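PDB 6K4E: putative serine phosphatase from Pseudomonas aeruginosa, which probably removes phosphate from phosphoserine or phosphothreonine of a partner protein through its magnesium-binding PP2C domain, in a pathway that controls biofilm formation. Local coordinates for residues Q102-L107 with W177-R182; R141-I146 with Y220-V225. All blocks are in the same frame, centred on the assembly; numbering follows the deposited sequence.

Interaction 1 (Q102-L107 with W177-R182)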
loop_
_atom_site.group_PDB
_atom_site.type_symbol
_atom_site.label_atom_id
_atom_site.label_comp_id
_atom_site.label_asym_id
_atom_site.label_seq_id
_atom_site.Cartn_x
_atom_site.Cartn_y
_atom_site.Cartn_z
ATOM N N GLN B 102 -23.666 7.105 -0.045
ATOM C CA GLN B 102 -24.757 6.253 0.408
ATOM C C GLN B 102 -26.054 6.876 -0.098
ATOM O O GLN B 102 -26.026 7.979 -0.634
ATOM C CB GLN B 102 -24.764 6.123 1.938
ATOM C CG GLN B 102 -23.552 5.396 2.513
ATOM C CD GLN B 102 -23.449 3.912 2.185
ATOM O OE1 GLN B 102 -22.383 3.333 2.323
ATOM N NE2 GLN B 102 -24.535 3.234 1.759
ATOM N N ALA B 103 -27.182 6.198 0.057
ATOM C CA ALA B 103 -28.459 6.755 -0.397
ATOM C C ALA B 103 -28.906 7.952 0.474
ATOM O O ALA B 103 -29.443 8.937 -0.047
ATOM C CB ALA B 103 -29.524 5.669 -0.374
ATOM N N ASP B 104 -28.631 7.863 1.791
ATOM C CA ASP B 104 -29.024 8.808 2.828
ATOM C C ASP B 104 -27.985 9.892 3.166
ATOM O O ASP B 104 -28.291 10.786 3.946
ATOM C CB ASP B 104 -29.426 8.034 4.096
ATOM C CG ASP B 104 -28.322 7.223 4.734
ATOM O OD1 ASP B 104 -27.527 6.597 3.983
ATOM O OD2 ASP B 104 -28.287 7.150 5.982
ATOM N N GLY B 105 -26.796 9.813 2.566
ATOM C CA GLY B 105 -25.717 10.760 2.779
ATOM C C GLY B 105 -24.387 10.252 2.272
ATOM O O GLY B 105 -24.349 9.369 1.421
ATOM N N TYR B 106 -23.269 10.795 2.780
ATOM C CA TYR B 106 -21.965 10.335 2.307
ATOM C C TYR B 106 -20.889 10.447 3.330
ATOM O O TYR B 106 -20.949 11.305 4.242
ATOM C CB TYR B 106 -21.543 11.059 1.004
ATOM C CG TYR B 106 -21.562 12.568 1.090
ATOM C CD1 TYR B 106 -20.425 13.281 1.446
ATOM C CD2 TYR B 106 -22.709 13.290 0.760
ATOM C CE1 TYR B 106 -20.438 14.679 1.509
ATOM C CE2 TYR B 106 -22.742 14.677 0.852
ATOM C CZ TYR B 106 -21.596 15.369 1.198
ATOM O OH TYR B 106 -21.640 16.747 1.279
ATOM N N LEU B 107 -19.853 9.624 3.126
ATOM C CA LEU B 107 -18.659 9.635 3.947
ATOM C C LEU B 107 -17.599 10.329 3.146
ATOM O O LEU B 107 -17.406 10.006 1.995
ATOM C CB LEU B 107 -18.213 8.216 4.311
ATOM C CG LEU B 107 -16.911 8.108 5.121
ATOM C CD1 LEU B 107 -17.111 8.544 6.605
ATOM C CD2 LEU B 107 -16.392 6.732 5.059
ATOM N N TRP B 177 -19.236 11.989 8.336
ATOM C CA TRP B 177 -20.431 11.360 7.794
ATOM C C TRP B 177 -21.476 12.494 7.657
ATOM O O TRP B 177 -21.894 13.067 8.663
ATOM C CB TRP B 177 -20.963 10.191 8.669
ATOM C CG TRP B 177 -22.388 9.842 8.349
ATOM C CD1 TRP B 177 -23.479 10.120 9.112
ATOM C CD2 TRP B 177 -22.886 9.252 7.136
ATOM N NE1 TRP B 177 -24.621 9.685 8.480
ATOM C CE2 TRP B 177 -24.292 9.184 7.251
ATOM C CE3 TRP B 177 -22.279 8.711 5.988
ATOM C CZ2 TRP B 177 -25.104 8.665 6.234
ATOM C CZ3 TRP B 177 -23.082 8.170 4.999
ATOM C CH2 TRP B 177 -24.478 8.159 5.122
ATOM N N VAL B 178 -21.827 12.855 6.412
ATOM C CA VAL B 178 -22.827 13.882 6.099
ATOM C C VAL B 178 -24.148 13.167 5.953
ATOM O O VAL B 178 -24.356 12.479 4.961
ATOM C CB VAL B 178 -22.481 14.682 4.814
ATOM C CG1 VAL B 178 -23.574 15.699 4.456
ATOM C CG2 VAL B 178 -21.128 15.359 4.949
ATOM N N ASP B 179 -25.002 13.251 6.959
ATOM C CA ASP B 179 -26.296 12.583 6.909
ATOM C C ASP B 179 -27.327 13.573 6.356
ATOM O O ASP B 179 -27.920 14.326 7.107
ATOM C CB ASP B 179 -26.663 12.055 8.307
ATOM C CG ASP B 179 -27.815 11.095 8.358
ATOM O OD1 ASP B 179 -28.752 11.239 7.528
ATOM O OD2 ASP B 179 -27.847 10.270 9.285
ATOM N N ARG B 180 -27.520 13.585 5.039
ATOM C CA ARG B 180 -28.447 14.507 4.372
ATOM C C ARG B 180 -29.907 14.317 4.808
ATOM O O ARG B 180 -30.585 15.304 5.101
ATOM C CB ARG B 180 -28.285 14.425 2.843
ATOM C CG ARG B 180 -26.903 14.912 2.346
ATOM C CD ARG B 180 -26.427 14.207 1.088
ATOM N NE ARG B 180 -27.204 14.605 -0.088
ATOM C CZ ARG B 180 -28.124 13.846 -0.679
ATOM N NH1 ARG B 180 -28.379 12.622 -0.225
ATOM N NH2 ARG B 180 -28.788 14.300 -1.734
ATOM N N ARG B 181 -30.348 13.054 4.936
ATOM C CA ARG B 181 -31.692 12.623 5.346
ATOM C C ARG B 181 -32.088 13.146 6.760
ATOM O O ARG B 181 -33.206 13.614 6.958
ATOM C CB ARG B 181 -31.740 11.083 5.318
ATOM C CG ARG B 181 -33.129 10.485 5.464
ATOM C CD ARG B 181 -33.127 8.974 5.634
ATOM N NE ARG B 181 -32.532 8.551 6.909
ATOM C CZ ARG B 181 -33.211 8.298 8.028
ATOM N NH1 ARG B 181 -34.535 8.413 8.056
ATOM N NH2 ARG B 181 -32.569 7.926 9.129
ATOM N N ARG B 182 -31.173 13.033 7.733
ATOM C CA ARG B 182 -31.405 13.445 9.113
ATOM C C ARG B 182 -30.820 14.836 9.426
ATOM O O ARG B 182 -30.797 15.252 10.588
ATOM C CB ARG B 182 -30.876 12.371 10.074
ATOM C CG ARG B 182 -31.790 11.153 10.188
ATOM C CD ARG B 182 -31.357 10.193 11.279
ATOM N NE ARG B 182 -31.509 10.749 12.630
ATOM C CZ ARG B 182 -30.506 11.207 13.377
ATOM N NH1 ARG B 182 -29.261 11.199 12.910
ATOM N NH2 ARG B 182 -30.739 11.679 14.592
#
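Tyr106 and Val178 face each other as a hydrogen-bonded pair where strands 105-113 and 171-179 run antiparallel, and their backbones exchange both bonds: Val178 N gives to Tyr106 O (2.8 Å) and Tyr106 N to Val178 O (3.0 Å). Farther out, where the strands give way to turns, Arg181 N reaches Asp104 O at 3.2 Å in a nearly straight bond (N-H...O 171°).

Apolar contact accompanies this pairing on both faces of the sheet. On one, Val178 lies alongside the tyrosine, its CB over the ring centre in a CH-pi contact (3.9 Å from CB to the Tyr106 centroid) and its CG2 touching Tyr106 CE1. The Tyr106 side chain leaves between its own backbone N and carbonyl carbon (chi1 54°), which sets the ring flat against the valine, while Arg180 CD packs at the ring edge, 3.7 Å from Tyr106 CE2. On the other face the Trp177 indole sweeps across the neighbouring strand. Trp177 CH2 comes within 3.5 Å of Gly105 C, a backbone without a side chain on that face. With its rim the six-membered ring meets Gln102 CB and Asp104 CG, both near its plane; the carboxylate itself is turned 47° from that plane.

Two carboxylates flank the indole. Asp104 OD2 is 3.5 Å from Trp177 CZ2, but the carboxylate's main partner is Arg141, through a salt bridge to OD1. Asp179 OD1 takes the N-H of Arg182 in an Asx motif (3.0 Å between Arg182 N and Asp179 OD1), met from above the carboxylate plane, and OD2 receives a weak bond from Trp177 NE1.

The pair belongs to one of the two antiparallel sheets of the PP2C-type sandwich: Tyr106 and Val178 face Phe298 of strand 293-300 in the other sheet, whereas Leu107 packs on Ile146 and Trp177 on Pro143, both of helix 143-157.

Interaction 2 (R141-I146 with Y220-V225)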
loop_
_atom_site.group_PDB
_atom_site.type_symbol
_atom_site.label_atom_id
_atom_site.label_comp_id
_atom_site.label_asym_id
_atom_site.label_seq_id
_atom_site.Cartn_x
_atom_site.Cartn_y
_atom_site.Cartn_z
ATOM N N ARG B 141 -21.171 5.407 8.403
ATOM C CA ARG B 141 -21.903 6.410 9.171
ATOM C C ARG B 141 -21.315 6.756 10.544
ATOM O O ARG B 141 -21.781 7.709 11.175
ATOM C CB ARG B 141 -23.374 5.967 9.299
ATOM C CG ARG B 141 -23.950 5.668 7.912
ATOM C CD ARG B 141 -25.441 5.373 7.851
ATOM N NE ARG B 141 -25.879 5.269 6.453
ATOM C CZ ARG B 141 -25.795 4.160 5.718
ATOM N NH1 ARG B 141 -25.291 3.043 6.238
ATOM N NH2 ARG B 141 -26.211 4.162 4.458
ATOM N N ASP B 142 -20.255 6.068 10.969
ATOM C CA ASP B 142 -19.681 6.333 12.273
ATOM C C ASP B 142 -18.193 6.655 12.111
ATOM O O ASP B 142 -17.378 5.732 12.194
ATOM C CB ASP B 142 -19.938 5.105 13.186
ATOM C CG ASP B 142 -19.630 5.253 14.668
ATOM O OD1 ASP B 142 -18.852 6.164 15.032
ATOM O OD2 ASP B 142 -20.085 4.394 15.452
ATOM N N PRO B 143 -17.818 7.956 11.903
ATOM C CA PRO B 143 -16.397 8.306 11.697
ATOM C C PRO B 143 -15.439 7.849 12.801
ATOM O O PRO B 143 -14.373 7.336 12.488
ATOM C CB PRO B 143 -16.433 9.832 11.538
ATOM C CG PRO B 143 -17.784 10.103 11.001
ATOM C CD PRO B 143 -18.670 9.153 11.749
ATOM N N ALA B 144 -15.821 7.986 14.072
ATOM C CA ALA B 144 -14.997 7.536 15.206
ATOM C C ALA B 144 -14.744 6.037 15.167
ATOM O O ALA B 144 -13.610 5.643 15.421
ATOM C CB ALA B 144 -15.617 7.937 16.532
ATOM N N ALA B 145 -15.771 5.206 14.828
ATOM C CA ALA B 145 -15.609 3.735 14.714
ATOM C C ALA B 145 -14.698 3.350 13.544
ATOM O O ALA B 145 -13.891 2.436 13.685
ATOM C CB ALA B 145 -16.955 3.052 14.566
ATOM N N ILE B 146 -14.805 4.092 12.402
ATOM C CA ILE B 146 -14.002 3.893 11.199
ATOM C C ILE B 146 -12.530 4.140 11.536
ATOM O O ILE B 146 -11.687 3.354 11.152
ATOM C CB ILE B 146 -14.526 4.758 9.994
ATOM C CG1 ILE B 146 -15.960 4.331 9.576
ATOM C CG2 ILE B 146 -13.590 4.649 8.765
ATOM C CD1 ILE B 146 -16.736 5.372 8.807
ATOM N N TYR B 220 -11.431 7.509 19.977
ATOM C CA TYR B 220 -12.119 8.536 19.195
ATOM C C TYR B 220 -13.607 8.618 19.463
ATOM O O TYR B 220 -14.263 7.609 19.740
ATOM C CB TYR B 220 -11.820 8.379 17.691
ATOM C CG TYR B 220 -10.338 8.491 17.411
ATOM C CD1 TYR B 220 -9.667 9.700 17.578
ATOM C CD2 TYR B 220 -9.587 7.370 17.068
ATOM C CE1 TYR B 220 -8.291 9.797 17.393
ATOM C CE2 TYR B 220 -8.211 7.460 16.853
ATOM C CZ TYR B 220 -7.567 8.676 17.023
ATOM O OH TYR B 220 -6.212 8.795 16.834
ATOM N N ARG B 221 -14.114 9.858 19.411
ATOM C CA ARG B 221 -15.504 10.234 19.629
ATOM C C ARG B 221 -15.954 11.130 18.465
ATOM O O ARG B 221 -15.141 11.852 17.888
ATOM C CB ARG B 221 -15.611 10.967 20.983
ATOM C CG ARG B 221 -17.025 11.378 21.410
ATOM C CD ARG B 221 -17.051 12.294 22.635
ATOM N NE ARG B 221 -16.337 13.558 22.418
ATOM C CZ ARG B 221 -16.872 14.651 21.881
ATOM N NH1 ARG B 221 -18.144 14.656 21.491
ATOM N NH2 ARG B 221 -16.142 15.746 21.724
ATOM N N ASN B 222 -17.237 11.044 18.091
ATOM C CA ASN B 222 -17.835 11.872 17.056
ATOM C C ASN B 222 -18.351 13.185 17.630
ATOM O O ASN B 222 -18.868 13.227 18.744
ATOM C CB ASN B 222 -18.986 11.137 16.396
ATOM C CG ASN B 222 -18.534 9.972 15.577
ATOM O OD1 ASN B 222 -17.536 10.049 14.878
ATOM N ND2 ASN B 222 -19.243 8.865 15.671
ATOM N N ILE B 223 -18.213 14.247 16.843
ATOM C CA ILE B 223 -18.734 15.559 17.142
ATOM C C ILE B 223 -19.878 15.697 16.163
ATOM O O ILE B 223 -19.666 15.689 14.951
ATOM C CB ILE B 223 -17.659 16.662 16.988
ATOM C CG1 ILE B 223 -16.523 16.452 18.025
ATOM C CG2 ILE B 223 -18.301 18.071 17.109
ATOM C CD1 ILE B 223 -15.198 17.171 17.685
ATOM N N GLU B 224 -21.077 15.833 16.690
ATOM C CA GLU B 224 -22.266 15.901 15.862
ATOM C C GLU B 224 -22.877 17.254 15.875
ATOM O O GLU B 224 -23.257 17.760 16.928
ATOM C CB GLU B 224 -23.274 14.816 16.239
ATOM C CG GLU B 224 -22.757 13.409 16.032
ATOM C CD GLU B 224 -23.668 12.375 16.650
ATOM O OE1 GLU B 224 -23.563 12.147 17.877
ATOM O OE2 GLU B 224 -24.511 11.818 15.913
ATOM N N VAL B 225 -22.947 17.854 14.690
ATOM C CA VAL B 225 -23.489 19.180 14.503
ATOM C C VAL B 225 -24.720 19.179 13.610
ATOM O O VAL B 225 -24.794 18.356 12.701
ATOM C CB VAL B 225 -22.434 20.218 14.027
ATOM C CG1 VAL B 225 -21.444 20.562 15.149
ATOM C CG2 VAL B 225 -21.721 19.776 12.747
#
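Asn222 lays its amide across the first turn of helix 143-157, OD1 close to Ala144 CB (3.3 Å) and against the ring of Pro143, whose CD is 3.4 Å from Asn222 OD1. The helix start is N-capped by Asp142, and the asparagine joins that cap from the chain leading into strand 223-226, the edge strand of one sheet of the PP2C-type fold.

The amide uses both of its ends. OD1 accepts the N-H of Ala144 (2.8 Å from Ala144 N to Asn222 OD1), one of the backbone amides of the first turn, with the donor tilted out of the carbonyl plane. Asn222 ND2 gives to Asp142 OD1, also at 2.8 Å, with the acceptor nearly in the amide plane. These two bonds fix the rotation of the amide and its choice of ends. The asparagine reaches them with CG anti to its own carbonyl carbon (chi1 -69°).

Apolar contact is slight: Ala144 CB rests 4.0 Å from Tyr220 CB and also meets the backbone of Tyr220 and Arg221. The tyrosine ring turns away from the helix, and its hydroxyl hydrogen-bonds to Arg210 O. Ala188 of strand 184-190 touches both Pro143 and Asn222, so the helix start and the loop rest on the same strand. This is a surface contact; the Tyr220 side chain lies about 13 Å from a magnesium ion.

Asp142 OD1 carries two bonds: Asn222 ND2 and the capping Ala145 N, the latter 3.2 Å from Asp142 OD1, approach it from opposite faces of the carboxylate plane, with the carboxylate and amide planes 58° apart.

Overall arrangement
Both interactions hold the same sheet, their centres about 13 Å apart. Interaction 1 pairs neighbouring strands and is partly buried, with backbone pairing, with Tyr106 and Trp177 packing across the two strands on either face, and with charged side chains at its outer turns. Interaction 2 is a smaller surface contact that ties the start of helix 143-157 to the approach to edge strand 223-226, mainly through side-chain hydrogen bonds and a helix cap. They meet at Arg141, whose NH2 lies 2.8 Å from Asp104 OD1 and whose NE lies over one face of the Trp177 indole, near CH2. Between them Pro143 and Ile146 touch strands 105-113, 171-179 and 184-190.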